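Local coordinates for enterobactin synthetase component F-related protein (Vibrio cholerae serotype O1, PDB 4OXI) that probably uses ATP to activate glycine as glycyl-adenosine-5'-phosphate, in a lipopolysaccharide modification pathway that gives resistance to antimicrobial peptides, at residues Glu51-Ile56 with Ala116-Gly121; Glu213-Tyr218 with Val234-Leu239; Lys422-Gly427 with Gly444-Arg449. All blocks are in the same frame, centred on the assembly; numbering follows the deposited sequence.

The three contacts follow one another along the chain, each closing before the next opens. Interactions 1 and 2 have centres about 11 Å apart and touch: the ring of Y236 packs against that of Y118, close to the end of helix 108-119. The centres of interactions 2 and 3 are about 14 Å apart, joined by the first turn of helix 236-249, where N238 meets the loop 422-427. The centres of interactions 1 and 3 are about 23 Å apart, with no touch between them. Helix 236-249 thus sits between the pair of helices 51-62 and 108-119 and the six-stranded antiparallel sheet, and the series leads from helix 51-62 across helix 236-249 toward the bound glycyl adenylate, about 6 Å from the side chain of Y448.

Interaction 1 of 3, residues Glu51-Ile56 with Ala116-Gly121; sequences ETRHSI and ASYLGG
R53, on helix 51-62, reaches across to Y118 in the last turn of helix 108-119, where a Schellman motif ends the helix with G121, at positive phi, as its C-prime residue. The hydrogen bonds converge on the carbonyl oxygen of Y118. R53 NH1 donates to Y118 O over 2.9 Å and R53 NH2 to the same Y118 O over 3.1 Å, an end-on grip with the oxygen close to the guanidinium plane; G121 N adds a third bond as part of the Schellman turn. A cation placed at a helix C-terminus would also be expected to interact favourably with the helix dipole.

Stacking comes from the same two side chains. They run antiparallel alongside one another, and the guanidinium lies flat over one face of the tyrosine ring, planes 24° apart, in a cation-pi contact with R53 CZ 4.4 Å from the ring centroid. R53 can span the gap because CG is anti to the backbone N (chi1 177°) and the chain runs extended as far as NE. The Y118 hydroxyl is hydrogen-bonded to H240 of helix 236-249.

The apolar part is small: I56 meets the far end of Y118, with I56 CD1 3.7 Å from Y118 CZ.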
loop_
_atom_site.group_PDB
_atom_site.type_symbol
_atom_site.label_atom_id
_atom_site.label_comp_id
_atom_site.label_asym_id
_atom_site.label_seq_id
_atom_site.Cartn_x
_atom_site.Cartn_y
_atom_site.Cartn_z
ATOM N N GLU A 51 21.868 5.189 8.317
ATOM C CA GLU A 51 22.136 6.135 7.241
ATOM C C GLU A 51 20.864 6.723 6.609
ATOM O O GLU A 51 20.790 7.931 6.371
ATOM C CB GLU A 51 23.002 5.460 6.174
ATOM C CG GLU A 51 23.249 6.293 4.920
ATOM C CD GLU A 51 24.042 5.525 3.859
ATOM O OE1 GLU A 51 24.928 4.725 4.239
ATOM O OE2 GLU A 51 23.773 5.714 2.648
ATOM N N THR A 52 19.864 5.882 6.341
ATOM C CA THR A 52 18.646 6.354 5.675
ATOM C C THR A 52 17.865 7.312 6.564
ATOM O O THR A 52 17.411 8.363 6.122
ATOM C CB THR A 52 17.713 5.198 5.277
ATOM O OG1 THR A 52 18.416 4.278 4.437
ATOM C CG2 THR A 52 16.495 5.734 4.520
ATOM N N ARG A 53 17.706 6.943 7.826
ATOM C CA ARG A 53 17.089 7.850 8.774
ATOM C C ARG A 53 17.865 9.166 8.849
ATOM O O ARG A 53 17.265 10.244 8.945
ATOM C CB ARG A 53 17.008 7.196 10.143
ATOM C CG ARG A 53 16.443 8.098 11.199
ATOM C CD ARG A 53 16.008 7.307 12.420
ATOM N NE ARG A 53 15.072 8.118 13.169
ATOM C CZ ARG A 53 13.760 7.914 13.209
ATOM N NH1 ARG A 53 13.004 8.744 13.896
ATOM N NH2 ARG A 53 13.210 6.879 12.595
ATOM N N HIS A 54 19.197 9.091 8.785
ATOM C CA HIS A 54 20.007 10.314 8.837
ATOM C C HIS A 54 19.736 11.201 7.636
ATOM O O HIS A 54 19.625 12.411 7.770
ATOM C CB HIS A 54 21.507 10.016 8.898
ATOM C CG HIS A 54 22.359 11.243 8.792
ATOM N ND1 HIS A 54 22.603 12.077 9.866
ATOM C CD2 HIS A 54 23.003 11.794 7.734
ATOM C CE1 HIS A 54 23.370 13.080 9.476
ATOM N NE2 HIS A 54 23.630 12.931 8.188
ATOM N N SER A 55 19.639 10.585 6.461
ATOM C CA SER A 55 19.344 11.326 5.248
ATOM C C SER A 55 17.994 12.030 5.337
ATOM O O SER A 55 17.838 13.143 4.840
ATOM C CB SER A 55 19.340 10.388 4.047
ATOM O OG SER A 55 20.577 9.728 3.934
ATOM N N ILE A 56 17.019 11.380 5.965
ATOM C CA ILE A 56 15.704 11.984 6.101
ATOM C C ILE A 56 15.770 13.189 7.030
ATOM O O ILE A 56 15.239 14.259 6.707
ATOM C CB ILE A 56 14.641 10.964 6.587
ATOM C CG1 ILE A 56 14.212 10.066 5.433
ATOM C CG2 ILE A 56 13.434 11.676 7.145
ATOM C CD1 ILE A 56 13.349 8.888 5.851
ATOM N N ALA A 116 5.004 12.060 12.332
ATOM C CA ALA A 116 5.186 12.016 13.779
ATOM C C ALA A 116 5.576 10.617 14.205
ATOM O O ALA A 116 6.436 10.431 15.061
ATOM C CB ALA A 116 3.885 12.435 14.503
ATOM N N SER A 117 4.920 9.622 13.620
ATOM C CA SER A 117 5.215 8.248 13.991
ATOM C C SER A 117 6.609 7.856 13.531
ATOM O O SER A 117 7.364 7.213 14.277
ATOM C CB SER A 117 4.179 7.289 13.404
ATOM O OG SER A 117 4.644 5.960 13.559
ATOM N N TYR A 118 6.960 8.236 12.305
ATOM C CA TYR A 118 8.293 7.924 11.802
ATOM C C TYR A 118 9.388 8.613 12.638
ATOM O O TYR A 118 10.345 7.972 13.075
ATOM C CB TYR A 118 8.463 8.291 10.310
ATOM C CG TYR A 118 9.890 8.037 9.892
ATOM C CD1 TYR A 118 10.310 6.755 9.575
ATOM C CD2 TYR A 118 10.834 9.060 9.887
ATOM C CE1 TYR A 118 11.623 6.490 9.235
ATOM C CE2 TYR A 118 12.160 8.807 9.548
ATOM C CZ TYR A 118 12.546 7.518 9.232
ATOM O OH TYR A 118 13.849 7.243 8.890
ATOM N N LEU A 119 9.251 9.922 12.838
ATOM C CA LEU A 119 10.260 10.699 13.548
ATOM C C LEU A 119 10.435 10.208 14.982
ATOM O O LEU A 119 11.544 10.234 15.522
ATOM C CB LEU A 119 9.887 12.178 13.532
ATOM C CG LEU A 119 10.008 12.844 12.159
ATOM C CD1 LEU A 119 9.509 14.277 12.204
ATOM C CD2 LEU A 119 11.449 12.821 11.671
ATOM N N GLY A 120 9.342 9.734 15.581
ATOM C CA GLY A 120 9.355 9.272 16.956
ATOM C C GLY A 120 9.600 7.780 17.171
ATOM O O GLY A 120 9.511 7.298 18.302
ATOM N N GLY A 121 9.901 7.036 16.109
ATOM C CA GLY A 121 10.141 5.608 16.257
ATOM C C GLY A 121 8.911 4.785 16.638
ATOM O O GLY A 121 9.014 3.700 17.207
#

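Interaction 2 of 3, residues Glu213-Tyr218 with Val234-Leu239; sequences EHEYAY and VSYSNL
The β-hairpin of strands 216-222 and 230-235 brings Y218 and A217 against V234 and delivers the chain into helix 236-249; the turn between its strands carries the glycine- and serine-rich sequence that in adenylate-forming enzymes serves as the phosphate-binding loop. A classic beta bulge interrupts the ladder, since A217 and Y218 both face V234. V234 O accepts from A217 N at 2.7 Å and, weakly, from Y218 N, while V234 N donates to Y218 O at 3.0 Å. The side chains of Y218 and V234 also meet: V234 CB stands over one face of the Y218 ring, 3.8 Å from its centroid.

Within the bulge, A217 turns its methyl onto Y236. Its CB lies almost exactly above the middle of the Y236 ring, 3.6 Å from the centroid and 4° off the normal, a close CH-pi contact. The far end of the ring is tethered through its hydroxyl, which is hydrogen-bonded to the carbonyl oxygen of M122.

The start of the helix is satisfied from both segments. S235 and N238 form a capping box, with N238 N bonded to S235 OG (2.9 Å) and S235 N to N238 OD1. The loop before the hairpin supplies two more acceptors: E215 O takes Y236 N, and E213 O takes S237 N at 2.8 Å. A water bridges the two serine hydroxyls, lying 2.7 Å from S235 OG and 2.9 Å from S237 OG.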
loop_
_atom_site.group_PDB
_atom_site.type_symbol
_atom_site.label_atom_id
_atom_site.label_comp_id
_atom_site.label_asym_id
_atom_site.label_seq_id
_atom_site.Cartn_x
_atom_site.Cartn_y
_atom_site.Cartn_z
ATOM N N GLU A 213 15.925 -0.709 15.067
ATOM C CA GLU A 213 15.612 -0.840 13.661
ATOM C C GLU A 213 14.623 -1.966 13.442
ATOM O O GLU A 213 14.043 -2.078 12.366
ATOM C CB GLU A 213 16.880 -1.076 12.852
ATOM C CG GLU A 213 17.703 0.181 12.588
ATOM C CD GLU A 213 17.067 1.102 11.552
ATOM O OE1 GLU A 213 17.079 0.757 10.346
ATOM O OE2 GLU A 213 16.564 2.184 11.938
ATOM N N HIS A 214 14.413 -2.788 14.466
ATOM C CA HIS A 214 13.517 -3.929 14.336
ATOM C C HIS A 214 12.117 -3.695 14.864
ATOM O O HIS A 214 11.239 -4.536 14.683
ATOM C CB HIS A 214 14.143 -5.179 14.947
ATOM C CG HIS A 214 15.378 -5.611 14.224
ATOM N ND1 HIS A 214 15.391 -5.834 12.860
ATOM C CD2 HIS A 214 16.647 -5.804 14.654
ATOM C CE1 HIS A 214 16.614 -6.167 12.487
ATOM N NE2 HIS A 214 17.394 -6.158 13.555
ATOM N N GLU A 215 11.904 -2.548 15.494
ATOM C CA GLU A 215 10.556 -2.109 15.848
ATOM C C GLU A 215 9.719 -1.929 14.570
ATOM O O GLU A 215 10.253 -1.669 13.493
ATOM C CB GLU A 215 10.632 -0.798 16.642
ATOM C CG GLU A 215 9.305 -0.228 17.071
ATOM C CD GLU A 215 8.537 -1.163 17.982
ATOM O OE1 GLU A 215 8.810 -1.130 19.205
ATOM O OE2 GLU A 215 7.663 -1.923 17.481
ATOM N N TYR A 216 8.410 -2.091 14.678
ATOM C CA TYR A 216 7.537 -1.930 13.518
ATOM C C TYR A 216 7.308 -0.452 13.193
ATOM O O TYR A 216 6.992 0.350 14.087
ATOM C CB TYR A 216 6.196 -2.589 13.795
ATOM C CG TYR A 216 6.266 -4.076 14.075
ATOM C CD1 TYR A 216 7.146 -4.899 13.375
ATOM C CD2 TYR A 216 5.438 -4.661 15.027
ATOM C CE1 TYR A 216 7.206 -6.278 13.629
ATOM C CE2 TYR A 216 5.489 -6.029 15.288
ATOM C CZ TYR A 216 6.368 -6.828 14.580
ATOM O OH TYR A 216 6.403 -8.177 14.824
ATOM N N ALA A 217 7.446 -0.096 11.914
ATOM C CA ALA A 217 7.169 1.269 11.462
ATOM C C ALA A 217 5.687 1.440 11.115
ATOM O O ALA A 217 5.085 2.496 11.390
ATOM C CB ALA A 217 8.054 1.637 10.262
ATOM N N TYR A 218 5.099 0.413 10.504
ATOM C CA TYR A 218 3.665 0.450 10.217
ATOM C C TYR A 218 3.102 -0.948 10.120
ATOM O O TYR A 218 3.840 -1.902 9.884
ATOM C CB TYR A 218 3.366 1.221 8.917
ATOM C CG TYR A 218 4.014 0.661 7.655
ATOM C CD1 TYR A 218 3.355 -0.276 6.862
ATOM C CD2 TYR A 218 5.271 1.083 7.254
ATOM C CE1 TYR A 218 3.943 -0.776 5.707
ATOM C CE2 TYR A 218 5.871 0.585 6.095
ATOM C CZ TYR A 218 5.202 -0.345 5.336
ATOM O OH TYR A 218 5.793 -0.840 4.192
ATOM N N VAL A 234 5.671 -4.140 9.174
ATOM C CA VAL A 234 6.888 -3.822 8.451
ATOM C C VAL A 234 7.827 -3.041 9.377
ATOM O O VAL A 234 7.433 -2.035 9.974
ATOM C CB VAL A 234 6.559 -2.979 7.200
ATOM C CG1 VAL A 234 7.834 -2.479 6.518
ATOM C CG2 VAL A 234 5.709 -3.785 6.227
ATOM N N SER A 235 9.063 -3.509 9.515
ATOM C CA SER A 235 9.990 -2.915 10.489
ATOM C C SER A 235 10.653 -1.676 9.932
ATOM O O SER A 235 10.586 -1.417 8.733
ATOM C CB SER A 235 11.093 -3.906 10.835
ATOM O OG SER A 235 11.922 -4.066 9.704
ATOM N N TYR A 236 11.309 -0.906 10.795
ATOM C CA TYR A 236 12.106 0.217 10.308
ATOM C C TYR A 236 13.205 -0.235 9.358
ATOM O O TYR A 236 13.433 0.417 8.337
ATOM C CB TYR A 236 12.655 1.073 11.462
ATOM C CG TYR A 236 11.600 2.008 12.007
ATOM C CD1 TYR A 236 11.399 3.260 11.438
ATOM C CD2 TYR A 236 10.776 1.623 13.059
ATOM C CE1 TYR A 236 10.428 4.122 11.915
ATOM C CE2 TYR A 236 9.801 2.472 13.548
ATOM C CZ TYR A 236 9.634 3.727 12.965
ATOM O OH TYR A 236 8.664 4.585 13.435
ATOM N N SER A 237 13.876 -1.347 9.656
ATOM C CA SER A 237 14.944 -1.781 8.740
ATOM C C SER A 237 14.378 -2.266 7.400
ATOM O O SER A 237 14.988 -2.021 6.367
ATOM C CB SER A 237 15.880 -2.825 9.362
ATOM O OG SER A 237 15.179 -4.007 9.684
ATOM N N ASN A 238 13.216 -2.924 7.406
ATOM C CA ASN A 238 12.531 -3.233 6.141
ATOM C C ASN A 238 12.339 -1.962 5.321
ATOM O O ASN A 238 12.712 -1.892 4.146
ATOM C CB ASN A 238 11.130 -3.810 6.376
ATOM C CG ASN A 238 11.133 -5.166 7.038
ATOM O OD1 ASN A 238 10.285 -5.437 7.892
ATOM N ND2 ASN A 238 12.067 -6.029 6.652
ATOM N N LEU A 239 11.744 -0.954 5.954
ATOM C CA LEU A 239 11.385 0.285 5.260
ATOM C C LEU A 239 12.612 1.063 4.813
ATOM O O LEU A 239 12.621 1.654 3.721
ATOM C CB LEU A 239 10.530 1.169 6.180
ATOM C CG LEU A 239 10.287 2.625 5.771
ATOM C CD1 LEU A 239 9.587 2.693 4.416
ATOM C CD2 LEU A 239 9.473 3.363 6.845
HETATM O O HOH W 1 13.395 -6.287 10.193
#

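Interaction 3 of 3, residues Lys422-Gly427 with Gly444-Arg449; sequences KQLVKG and GRLWYR
ND2 of N238, on helix 236-249, is gripped by two carbonyls of one loop, O of K422 and, more weakly, O of L424, whose side chain packs on L446 and Y448. That loop, 422-427, lies against strand 445-457 of the six-stranded antiparallel sheet. Between the two segments the contact is apolar, and both methyls of L424 reach CB of Y448, where the tyrosine side chain begins. CD1 comes closer, 3.5 Å from CB of Y448. CD2 also sits over the strand backbone, 3.7 Å from O of L446, and touches the branch of L446, 3.9 Å from its CD2. With CG anti to the backbone N (chi1 -175°), L424 points both methyls at the strand.

L446 and Y448 occupy alternate strand positions and so face the loop together, whereas W447 between them has its CB directed away from the loop, with R445 NE above one face of its indole. Beyond CG, the Y448 ring extends past L424 and meets the ring of F439 on strand 439-442 with planes about 50° apart; the Y448 side chain is about 6 Å from the bound glycyl-adenosine-5'-phosphate. At the outer margin of the contact, CD2 of L446 rests 3.9 Å from O of K426.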
loop_
_atom_site.group_PDB
_atom_site.type_symbol
_atom_site.label_atom_id
_atom_site.label_comp_id
_atom_site.label_asym_id
_atom_site.label_seq_id
_atom_site.Cartn_x
_atom_site.Cartn_y
_atom_site.Cartn_z
ATOM N N LYS A 422 16.509 -8.152 3.318
ATOM C CA LYS A 422 16.222 -7.144 4.335
ATOM C C LYS A 422 14.823 -6.523 4.257
ATOM O O LYS A 422 14.357 -5.956 5.242
ATOM C CB LYS A 422 17.296 -6.046 4.309
ATOM C CG LYS A 422 18.578 -6.408 5.069
ATOM C CD LYS A 422 19.751 -5.516 4.662
ATOM C CE LYS A 422 20.219 -5.850 3.251
ATOM N NZ LYS A 422 20.950 -4.723 2.590
ATOM N N GLN A 423 14.144 -6.644 3.116
ATOM C CA GLN A 423 12.782 -6.098 2.992
ATOM C C GLN A 423 11.689 -7.081 3.402
ATOM O O GLN A 423 10.528 -6.708 3.516
ATOM C CB GLN A 423 12.514 -5.611 1.562
ATOM C CG GLN A 423 13.251 -4.334 1.215
ATOM C CD GLN A 423 13.119 -3.990 -0.232
ATOM O OE1 GLN A 423 14.085 -3.585 -0.865
ATOM N NE2 GLN A 423 11.914 -4.141 -0.776
ATOM N N LEU A 424 12.056 -8.338 3.616
ATOM C CA LEU A 424 11.067 -9.351 3.958
ATOM C C LEU A 424 10.642 -9.212 5.416
ATOM O O LEU A 424 11.495 -9.067 6.291
ATOM C CB LEU A 424 11.631 -10.750 3.716
ATOM C CG LEU A 424 10.609 -11.868 3.946
ATOM C CD1 LEU A 424 9.475 -11.710 2.974
ATOM C CD2 LEU A 424 11.240 -13.257 3.824
ATOM N N VAL A 425 9.330 -9.236 5.677
ATOM C CA VAL A 425 8.818 -9.217 7.059
ATOM C C VAL A 425 9.037 -10.580 7.746
ATOM O O VAL A 425 9.303 -11.576 7.073
ATOM C CB VAL A 425 7.303 -8.880 7.103
ATOM C CG1 VAL A 425 7.022 -7.503 6.471
ATOM C CG2 VAL A 425 6.508 -9.946 6.390
ATOM N N LYS A 426 8.897 -10.629 9.068
ATOM C CA LYS A 426 9.146 -11.851 9.835
ATOM C C LYS A 426 8.130 -12.940 9.546
ATOM O O LYS A 426 8.410 -14.122 9.728
ATOM C CB LYS A 426 9.088 -11.569 11.340
ATOM C CG LYS A 426 10.098 -10.554 11.856
ATOM C CD LYS A 426 11.513 -11.076 11.729
ATOM C CE LYS A 426 12.532 -10.047 12.223
ATOM N NZ LYS A 426 13.926 -10.450 11.853
ATOM N N GLY A 427 6.943 -12.532 9.123
ATOM C CA GLY A 427 5.815 -13.437 8.969
ATOM C C GLY A 427 4.574 -12.594 9.180
ATOM O O GLY A 427 4.659 -11.364 9.228
ATOM N N GLY A 444 20.050 -21.326 5.939
ATOM C CA GLY A 444 20.439 -20.111 6.628
ATOM C C GLY A 444 19.479 -18.942 6.555
ATOM O O GLY A 444 19.359 -18.198 7.534
ATOM N N ARG A 445 18.804 -18.757 5.417
ATOM C CA ARG A 445 17.927 -17.588 5.267
ATOM C C ARG A 445 16.431 -17.884 5.161
ATOM O O ARG A 445 16.003 -18.984 4.778
ATOM C CB ARG A 445 18.392 -16.659 4.135
ATOM C CG ARG A 445 18.370 -17.262 2.752
ATOM C CD ARG A 445 19.252 -16.462 1.794
ATOM N NE ARG A 445 18.638 -15.212 1.346
ATOM C CZ ARG A 445 19.219 -14.016 1.431
ATOM N NH1 ARG A 445 20.429 -13.902 1.952
ATOM N NH2 ARG A 445 18.592 -12.930 0.999
ATOM N N LEU A 446 15.642 -16.886 5.541
ATOM C CA LEU A 446 14.196 -16.996 5.499
ATOM C C LEU A 446 13.728 -16.657 4.094
ATOM O O LEU A 446 14.099 -15.610 3.553
ATOM C CB LEU A 446 13.561 -16.047 6.518
ATOM C CG LEU A 446 12.027 -16.043 6.546
ATOM C CD1 LEU A 446 11.516 -17.379 7.050
ATOM C CD2 LEU A 446 11.481 -14.888 7.396
ATOM N N TRP A 447 12.936 -17.548 3.499
ATOM C CA TRP A 447 12.337 -17.301 2.189
ATOM C C TRP A 447 10.827 -17.124 2.289
ATOM O O TRP A 447 10.196 -17.655 3.202
ATOM C CB TRP A 447 12.647 -18.454 1.231
ATOM C CG TRP A 447 14.064 -18.491 0.799
ATOM C CD1 TRP A 447 15.064 -19.260 1.325
ATOM C CD2 TRP A 447 14.660 -17.719 -0.251
ATOM N NE1 TRP A 447 16.242 -19.017 0.660
ATOM C CE2 TRP A 447 16.023 -18.072 -0.308
ATOM C CE3 TRP A 447 14.173 -16.762 -1.146
ATOM C CZ2 TRP A 447 16.906 -17.498 -1.226
ATOM C CZ3 TRP A 447 15.050 -16.193 -2.059
ATOM C CH2 TRP A 447 16.400 -16.566 -2.095
ATOM N N TYR A 448 10.247 -16.392 1.339
ATOM C CA TYR A 448 8.797 -16.204 1.278
ATOM C C TYR A 448 8.241 -16.660 -0.064
ATOM O O TYR A 448 8.755 -16.276 -1.121
ATOM C CB TYR A 448 8.435 -14.730 1.527
ATOM C CG TYR A 448 6.993 -14.343 1.217
ATOM C CD1 TYR A 448 5.947 -14.700 2.066
ATOM C CD2 TYR A 448 6.691 -13.595 0.089
ATOM C CE1 TYR A 448 4.643 -14.334 1.780
ATOM C CE2 TYR A 448 5.407 -13.234 -0.204
ATOM C CZ TYR A 448 4.388 -13.601 0.640
ATOM O OH TYR A 448 3.111 -13.222 0.326
ATOM N N ARG A 449 7.190 -17.475 -0.017
ATOM C CA ARG A 449 6.518 -17.941 -1.226
ATOM C C ARG A 449 5.552 -16.889 -1.724
ATOM O O ARG A 449 4.482 -16.704 -1.147
ATOM C CB ARG A 449 5.729 -19.223 -0.950
ATOM C CG ARG A 449 6.521 -20.333 -0.265
ATOM C CD ARG A 449 5.609 -21.515 0.026
ATOM N NE ARG A 449 6.236 -22.474 0.924
ATOM C CZ ARG A 449 7.050 -23.437 0.514
ATOM N NH1 ARG A 449 7.325 -23.550 -0.782
ATOM N NH2 ARG A 449 7.590 -24.276 1.395
#